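Cfl (Pectobacterium brasiliense, PDB 7A9J) is a coronafacic acid ligase of the ATP-dependent AMP-binding enzyme family that probably activates carboxylic acids with ATP for amide formation. Local coordinates at residues A[50-53]-A[54-57]; A[83-86]-A[87-91]; A[27-30]-A[31-35]. The protein carries 1 engineered substitution. All blocks are in the same frame, centred on the assembly; numbering follows the deposited sequence. Where two conformers were deposited one is given.

The three contacts are short stretches, about two turns long, of three separate helices, 24-34, 50-66 and 83-95. Interaction 1 (50-57) touches both others, its centre about 10 Å from each of theirs; the centres of interactions 2 (83-91) and 3 (27-35) are about 15 Å apart. All three converge on I57, F28 and Y90: I57 CD1 lies 3.6 Å from F28 CE2 and 3.4 Å from Y90 CB, and Y90 CE1 is 3.4 Å from F28 CB. None of the segments contributes to the pocket of the bound indene carboxylic acid. Interaction 2 has the Y89 side chain about 11 Å from the ligand and packs on helix 240-251, which carries pocket residues W241 and L244.

Interaction 1: A[50-53]-A[54-57]; sequences FYNL and LLLI
L53 meets I57 one turn further along helix 50-66, its CG lying 3.9 Å from I57 CD1 as the two branched chains pass each other at a slant. The same methyl, I57 CD1, rests 3.4 Å from L53 O, so the isoleucine covers the carbonyl that its own N-H grips; that I57 N to L53 O bond is 2.9 Å long and straight, at 165°. On the outer side of the helix Y51 and L55 form the second pair. With Y51 CG anti to the backbone N (chi1 -175°), the ring swings along the helix until CE2 comes within 3.4 Å of L55 CD1; the methyl approaches the ring obliquely. L55 CD1 also lies 3.8 Å from N52 OD1. The backbone bond from L55 N to Y51 O (2.9 Å) ties the tyrosine and leucine together again. L53 and I57 turn inward and reach A87 on helix 83-95, whereas Y51 is partly exposed and N52 exposed. Both i to i+4 pairs are apolar and are matched by backbone hydrogen bonds, as expected of an amphipathic helix: the side chains meet through dispersion contacts, while the peptide groups satisfy their polarity within the helix.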
loop_
_atom_site.group_PDB
_atom_site.type_symbol
_atom_site.label_atom_id
_atom_site.label_comp_id
_atom_site.label_asym_id
_atom_site.label_seq_id
_atom_site.Cartn_x
_atom_site.Cartn_y
_atom_site.Cartn_z
ATOM N N PHE A 50 9.436 -21.439 10.999
ATOM C CA PHE A 50 7.978 -21.652 11.012
ATOM C C PHE A 50 7.511 -22.347 12.302
ATOM O O PHE A 50 6.521 -21.924 12.936
ATOM C CB PHE A 50 7.563 -22.487 9.802
ATOM C CG PHE A 50 7.353 -21.675 8.551
ATOM C CD1 PHE A 50 6.125 -21.053 8.354
ATOM C CD2 PHE A 50 8.363 -21.524 7.581
ATOM C CE1 PHE A 50 5.848 -20.256 7.191
ATOM C CE2 PHE A 50 8.086 -20.713 6.406
ATOM C CZ PHE A 50 6.845 -20.126 6.238
ATOM N N TYR A 51 8.227 -23.391 12.709
ATOM C CA TYR A 51 7.796 -24.145 13.884
ATOM C C TYR A 51 7.848 -23.259 15.105
ATOM O O TYR A 51 6.886 -23.207 15.882
ATOM C CB TYR A 51 8.646 -25.390 14.081
ATOM C CG TYR A 51 8.150 -26.262 15.228
ATOM C CD1 TYR A 51 7.095 -27.151 15.031
ATOM C CD2 TYR A 51 8.651 -26.126 16.478
ATOM C CE1 TYR A 51 6.640 -27.954 16.045
ATOM C CE2 TYR A 51 8.220 -26.984 17.519
ATOM C CZ TYR A 51 7.183 -27.831 17.291
ATOM O OH TYR A 51 6.703 -28.629 18.330
ATOM N N ASN A 52 8.958 -22.540 15.286
ATOM C CA ASN A 52 9.054 -21.682 16.487
ATOM C C ASN A 52 8.083 -20.505 16.465
ATOM O O ASN A 52 7.658 -20.032 17.539
ATOM C CB ASN A 52 10.501 -21.254 16.683
ATOM C CG ASN A 52 11.379 -22.455 17.276
ATOM O OD1 ASN A 52 10.880 -23.245 18.129
ATOM N ND2 ASN A 52 12.624 -22.641 16.804
ATOM N N LEU A 53 7.761 -19.968 15.274
ATOM C CA LEU A 53 6.727 -18.958 15.202
ATOM C C LEU A 53 5.375 -19.535 15.603
ATOM O O LEU A 53 4.642 -18.896 16.360
ATOM C CB LEU A 53 6.693 -18.337 13.791
ATOM C CG LEU A 53 5.584 -17.361 13.490
ATOM C CD1 LEU A 53 5.663 -16.231 14.490
ATOM C CD2 LEU A 53 5.775 -16.825 12.013
ATOM N N LEU A 54 5.037 -20.750 15.146
ATOM C CA LEU A 54 3.822 -21.403 15.636
ATOM C C LEU A 54 3.840 -21.568 17.159
ATOM O O LEU A 54 2.824 -21.335 17.825
ATOM C CB LEU A 54 3.606 -22.753 14.936
ATOM C CG LEU A 54 2.445 -23.621 15.443
ATOM C CD1 LEU A 54 1.064 -22.919 15.168
ATOM C CD2 LEU A 54 2.492 -24.989 14.807
ATOM N N LEU A 55 4.969 -21.972 17.736
ATOM C CA LEU A 55 5.014 -22.119 19.191
ATOM C C LEU A 55 4.750 -20.792 19.881
ATOM O O LEU A 55 3.984 -20.754 20.845
ATOM C CB LEU A 55 6.351 -22.682 19.657
ATOM C CG LEU A 55 6.597 -24.118 19.203
ATOM C CD1 LEU A 55 7.808 -24.582 19.958
ATOM C CD2 LEU A 55 5.423 -25.011 19.538
ATOM N N LEU A 56 5.336 -19.696 19.368
ATOM C CA LEU A 56 5.103 -18.361 19.942
ATOM C C LEU A 56 3.628 -17.946 19.825
ATOM O O LEU A 56 3.020 -17.452 20.792
ATOM C CB LEU A 56 5.985 -17.324 19.225
ATOM C CG LEU A 56 5.799 -15.843 19.577
ATOM C CD1 LEU A 56 6.054 -15.709 21.094
ATOM C CD2 LEU A 56 6.810 -15.025 18.793
ATOM N N ILE A 57 3.032 -18.199 18.657
ATOM C CA ILE A 57 1.615 -17.907 18.441
ATOM C C ILE A 57 0.767 -18.644 19.454
ATOM O O ILE A 57 -0.186 -18.085 20.032
ATOM C CB ILE A 57 1.204 -18.315 17.014
ATOM C CG1 ILE A 57 1.759 -17.303 16.042
ATOM C CG2 ILE A 57 -0.336 -18.304 16.900
ATOM C CD1 ILE A 57 1.890 -17.870 14.613
#

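Interaction 2: A[83-86]-A[87-91]; sequences FELI and ATYYA
L85 and Y89 make the CH-pi contact of this turn: L85 CD1 lies over one face of the tyrosine ring, 3.9 Å from its centroid and 29° off the normal. A chi1 of 178° sends the leucine methyls on along the helix to the phenol end of that ring. The apolar contacts of I86, deposited in two conformers, hold for the one described: CD1 touches Y90 CE2 at 3.6 Å, with the two side chains lying alongside and pointing the same way, and also comes in at the edge of the Y89 ring, 3.9 Å from CD2. Hydrogen bonding centres on E84 O, which accepts from T88 OG1 at 2.7 Å and from T88 N at 2.8 Å, the two donors reaching it from opposite faces of its carbonyl plane. The threonine hydroxyl is thus satisfied by its own helix, while the Y89 hydroxyl bonds to L237 O. Helix 83-95 links strands 74-78 and 98-101 of a parallel sheet as a beta-alpha-beta crossover. L85, T88 and Y89 pack on I77 of the first strand, Y89 also meets F99 of the second, A87 leans on helix 50-66, and I86 and Y90 face helix 240-251.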
loop_
_atom_site.group_PDB
_atom_site.type_symbol
_atom_site.label_atom_id
_atom_site.label_comp_id
_atom_site.label_asym_id
_atom_site.label_seq_id
_atom_site.Cartn_x
_atom_site.Cartn_y
_atom_site.Cartn_z
ATOM N N PHE A 83 8.781 -9.594 15.208
ATOM C CA PHE A 83 8.187 -10.919 15.062
ATOM C C PHE A 83 6.930 -11.032 15.941
ATOM O O PHE A 83 5.976 -11.750 15.612
ATOM C CB PHE A 83 9.181 -12.017 15.527
ATOM C CG PHE A 83 10.466 -12.105 14.733
ATOM C CD1 PHE A 83 10.623 -11.400 13.507
ATOM C CD2 PHE A 83 11.498 -12.938 15.190
ATOM C CE1 PHE A 83 11.825 -11.531 12.793
ATOM C CE2 PHE A 83 12.697 -13.074 14.517
ATOM C CZ PHE A 83 12.880 -12.371 13.291
ATOM N N GLU A 84 6.917 -10.298 17.057
ATOM C CA GLU A 84 5.758 -10.338 17.939
ATOM C C GLU A 84 4.510 -9.819 17.258
ATOM O O GLU A 84 3.405 -10.299 17.592
ATOM C CB GLU A 84 6.003 -9.522 19.227
ATOM C CG GLU A 84 7.006 -10.232 20.147
ATOM C CD GLU A 84 8.469 -10.040 19.710
ATOM O OE1 GLU A 84 8.781 -9.259 18.788
ATOM O OE2 GLU A 84 9.329 -10.669 20.351
ATOM N N LEU A 85 4.657 -8.883 16.286
ATOM C CA LEU A 85 3.475 -8.329 15.629
ATOM C C LEU A 85 2.794 -9.409 14.798
ATOM O O LEU A 85 1.576 -9.623 14.920
ATOM C CB LEU A 85 3.876 -7.110 14.756
ATOM C CG LEU A 85 2.719 -6.464 13.967
ATOM C CD1 LEU A 85 1.481 -6.249 14.886
ATOM C CD2 LEU A 85 3.215 -5.126 13.399
ATOM N N ILE A 86 3.560 -10.131 13.973
ATOM C CA ILE A 86 2.906 -11.143 13.143
ATOM C C ILE A 86 2.433 -12.314 14.008
ATOM O O ILE A 86 1.356 -12.882 13.763
ATOM C CB ILE A 86 3.838 -11.573 11.989
ATOM C CG1 ILE A 86 3.126 -12.616 11.076
ATOM C CG2 ILE A 86 5.185 -12.076 12.556
ATOM C CD1 ILE A 86 1.748 -12.134 10.438
ATOM N N ALA A 87 3.165 -12.645 15.080
ATOM C CA ALA A 87 2.676 -13.684 15.964
ATOM C C ALA A 87 1.352 -13.288 16.610
ATOM O O ALA A 87 0.457 -14.139 16.794
ATOM C CB ALA A 87 3.751 -13.986 17.007
ATOM N N THR A 88 1.224 -12.002 16.984
ATOM C CA THR A 88 0.009 -11.542 17.650
ATOM C C THR A 88 -1.166 -11.565 16.697
ATOM O O THR A 88 -2.261 -11.960 17.087
ATOM C CB THR A 88 0.225 -10.116 18.182
ATOM O OG1 THR A 88 1.212 -10.178 19.235
ATOM C CG2 THR A 88 -1.075 -9.533 18.744
ATOM N N TYR A 89 -0.962 -11.138 15.426
ATOM C CA TYR A 89 -2.053 -11.290 14.459
ATOM C C TYR A 89 -2.539 -12.738 14.413
ATOM O O TYR A 89 -3.742 -12.998 14.464
ATOM C CB TYR A 89 -1.610 -10.895 13.038
ATOM C CG TYR A 89 -1.291 -9.481 12.806
ATOM C CD1 TYR A 89 -1.945 -8.452 13.504
ATOM C CD2 TYR A 89 -0.355 -9.148 11.841
ATOM C CE1 TYR A 89 -1.679 -7.099 13.200
ATOM C CE2 TYR A 89 -0.052 -7.809 11.557
ATOM C CZ TYR A 89 -0.723 -6.793 12.227
ATOM O OH TYR A 89 -0.468 -5.466 11.951
ATOM N N TYR A 90 -1.615 -13.697 14.303
ATOM C CA TYR A 90 -2.052 -15.076 14.200
ATOM C C TYR A 90 -2.682 -15.587 15.495
ATOM O O TYR A 90 -3.608 -16.427 15.459
ATOM C CB TYR A 90 -0.866 -15.952 13.873
ATOM C CG TYR A 90 -0.584 -15.966 12.383
ATOM C CD1 TYR A 90 -1.540 -16.493 11.489
ATOM C CD2 TYR A 90 0.649 -15.565 11.890
ATOM C CE1 TYR A 90 -1.253 -16.588 10.101
ATOM C CE2 TYR A 90 0.938 -15.658 10.521
ATOM C CZ TYR A 90 -0.026 -16.185 9.654
ATOM O OH TYR A 90 0.258 -16.290 8.316
ATOM N N ALA A 91 -2.184 -15.130 16.645
ATOM C CA ALA A 91 -2.819 -15.544 17.898
ATOM C C ALA A 91 -4.264 -15.042 17.999
ATOM O O ALA A 91 -5.138 -15.780 18.508
ATOM C CB ALA A 91 -1.989 -15.104 19.117
#

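Interaction 3: A[27-30]-A[31-35]; sequences SFRK and HALLH
R29 holds its guanidinium group against L33, whose CD1 sits over the centre of one face, 3.3 Å above the plane and 3.3 Å from R29 CZ. The arginine gets there on a fully extended chain, which the leucine passes diagonally. The F28 ring has A32 at an oblique approach, with CE2 4.0 Å from A32 CB. At the end of helix 24-34 two imidazoles overlap near their rims: H35 ND1 lies above one face of H31, H31 CE1 above one face of H35, and H31 O lies at the edge of the H35 ring, in its plane. H35 ND1 donates a weak hydrogen bond of 3.5 Å to that same carbonyl. The H31 ring also meets the F50 ring of helix 50-66, their planes about 60° apart.

A32 N to F28 O is an ordinary 2.8 Å, but the i to i+4 bonding weakens at the end of the helix, where K30 O receives weak bonds from L33 N and, at 3.3 Å, from L34 N. L34 N also bonds to H31 O at 3.2 Å, and H35 N weakly to A32 O, both i to i+3. H35 then leaves helical geometry. F28 faces inward onto helix 50-66, while R29, K30 and L34 are exposed.

Where the i to i+4 bonding runs out, the S36 hydroxyl bonds to A32 O, alongside the weak bond from H35 ND1. A methyl over a planar cation makes a dispersion contact and leaves the N-H groups of R29 directed outward in the guanidinium plane.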
loop_
_atom_site.group_PDB
_atom_site.type_symbol
_atom_site.label_atom_id
_atom_site.label_comp_id
_atom_site.label_asym_id
_atom_site.label_seq_id
_atom_site.Cartn_x
_atom_site.Cartn_y
_atom_site.Cartn_z
ATOM N N SER A 27 -4.334 -22.233 7.900
ATOM C CA SER A 27 -3.446 -22.354 6.747
ATOM C C SER A 27 -2.000 -22.145 7.142
ATOM O O SER A 27 -1.105 -22.823 6.624
ATOM C CB SER A 27 -3.841 -21.329 5.661
ATOM O OG SER A 27 -5.050 -21.722 5.069
ATOM N N PHE A 28 -1.737 -21.160 8.003
ATOM C CA PHE A 28 -0.392 -20.972 8.491
ATOM C C PHE A 28 0.081 -22.228 9.241
ATOM O O PHE A 28 1.210 -22.704 9.053
ATOM C CB PHE A 28 -0.324 -19.753 9.443
ATOM C CG PHE A 28 0.983 -19.683 10.120
ATOM C CD1 PHE A 28 2.050 -19.204 9.428
ATOM C CD2 PHE A 28 1.177 -20.244 11.428
ATOM C CE1 PHE A 28 3.316 -19.162 9.991
ATOM C CE2 PHE A 28 2.426 -20.247 11.994
ATOM C CZ PHE A 28 3.519 -19.708 11.291
ATOM N N ARG A 29 -0.762 -22.720 10.154
ATOM C CA ARG A 29 -0.400 -23.848 11.026
ATOM C C ARG A 29 -0.021 -25.054 10.194
ATOM O O ARG A 29 1.012 -25.713 10.442
ATOM C CB ARG A 29 -1.593 -24.199 11.907
ATOM C CG ARG A 29 -1.222 -25.426 12.894
ATOM C CD ARG A 29 -2.463 -25.746 13.752
ATOM N NE ARG A 29 -2.226 -27.068 14.383
ATOM C CZ ARG A 29 -2.318 -28.222 13.729
ATOM N NH1 ARG A 29 -2.653 -28.243 12.439
ATOM N NH2 ARG A 29 -2.102 -29.368 14.374
ATOM N N LYS A 30 -0.878 -25.377 9.231
ATOM C CA LYS A 30 -0.657 -26.531 8.378
ATOM C C LYS A 30 0.707 -26.417 7.721
ATOM O O LYS A 30 1.536 -27.329 7.821
ATOM C CB LYS A 30 -1.766 -26.645 7.345
ATOM C CG LYS A 30 -1.660 -27.892 6.468
ATOM C CD LYS A 30 -2.594 -27.786 5.272
ATOM C CE LYS A 30 -2.389 -28.975 4.329
ATOM N NZ LYS A 30 -3.492 -29.039 3.343
ATOM N N HIS A 31 1.004 -25.246 7.152
ATOM C CA HIS A 31 2.315 -25.083 6.546
ATOM C C HIS A 31 3.450 -25.141 7.564
ATOM O O HIS A 31 4.487 -25.776 7.316
ATOM C CB HIS A 31 2.389 -23.791 5.769
ATOM C CG HIS A 31 3.645 -23.706 4.972
ATOM N ND1 HIS A 31 3.733 -24.199 3.689
ATOM C CD2 HIS A 31 4.897 -23.315 5.311
ATOM C CE1 HIS A 31 4.977 -24.080 3.257
ATOM N NE2 HIS A 31 5.707 -23.557 4.223
ATOM N N ALA A 32 3.297 -24.496 8.712
ATOM C CA ALA A 32 4.366 -24.574 9.685
ATOM C C ALA A 32 4.634 -26.023 10.096
ATOM O O ALA A 32 5.784 -26.408 10.340
ATOM C CB ALA A 32 4.023 -23.718 10.908
ATOM N N LEU A 33 3.593 -26.844 10.199
ATOM C CA LEU A 33 3.837 -28.182 10.735
ATOM C C LEU A 33 4.477 -29.095 9.709
ATOM O O LEU A 33 5.054 -30.132 10.073
ATOM C CB LEU A 33 2.542 -28.778 11.267
ATOM C CG LEU A 33 2.245 -28.114 12.600
ATOM C CD1 LEU A 33 0.906 -28.596 13.030
ATOM C CD2 LEU A 33 3.314 -28.384 13.703
ATOM N N LEU A 34 4.418 -28.720 8.450
ATOM C CA LEU A 34 4.973 -29.509 7.368
ATOM C C LEU A 34 6.296 -28.950 6.878
ATOM O O LEU A 34 6.968 -29.606 6.084
ATOM C CB LEU A 34 3.970 -29.577 6.197
ATOM C CG LEU A 34 2.603 -30.207 6.542
ATOM C CD1 LEU A 34 1.561 -30.049 5.416
ATOM C CD2 LEU A 34 2.758 -31.684 6.978
ATOM N N HIS A 35 6.686 -27.764 7.341
ATOM C CA HIS A 35 7.914 -27.100 6.907
ATOM C C HIS A 35 8.592 -26.460 8.102
ATOM O O HIS A 35 9.108 -25.339 8.034
ATOM C CB HIS A 35 7.601 -26.079 5.831
ATOM C CG HIS A 35 7.109 -26.709 4.573
ATOM N ND1 HIS A 35 5.797 -27.107 4.402
ATOM C CD2 HIS A 35 7.761 -27.059 3.438
ATOM C CE1 HIS A 35 5.658 -27.652 3.207
ATOM N NE2 HIS A 35 6.835 -27.637 2.602
#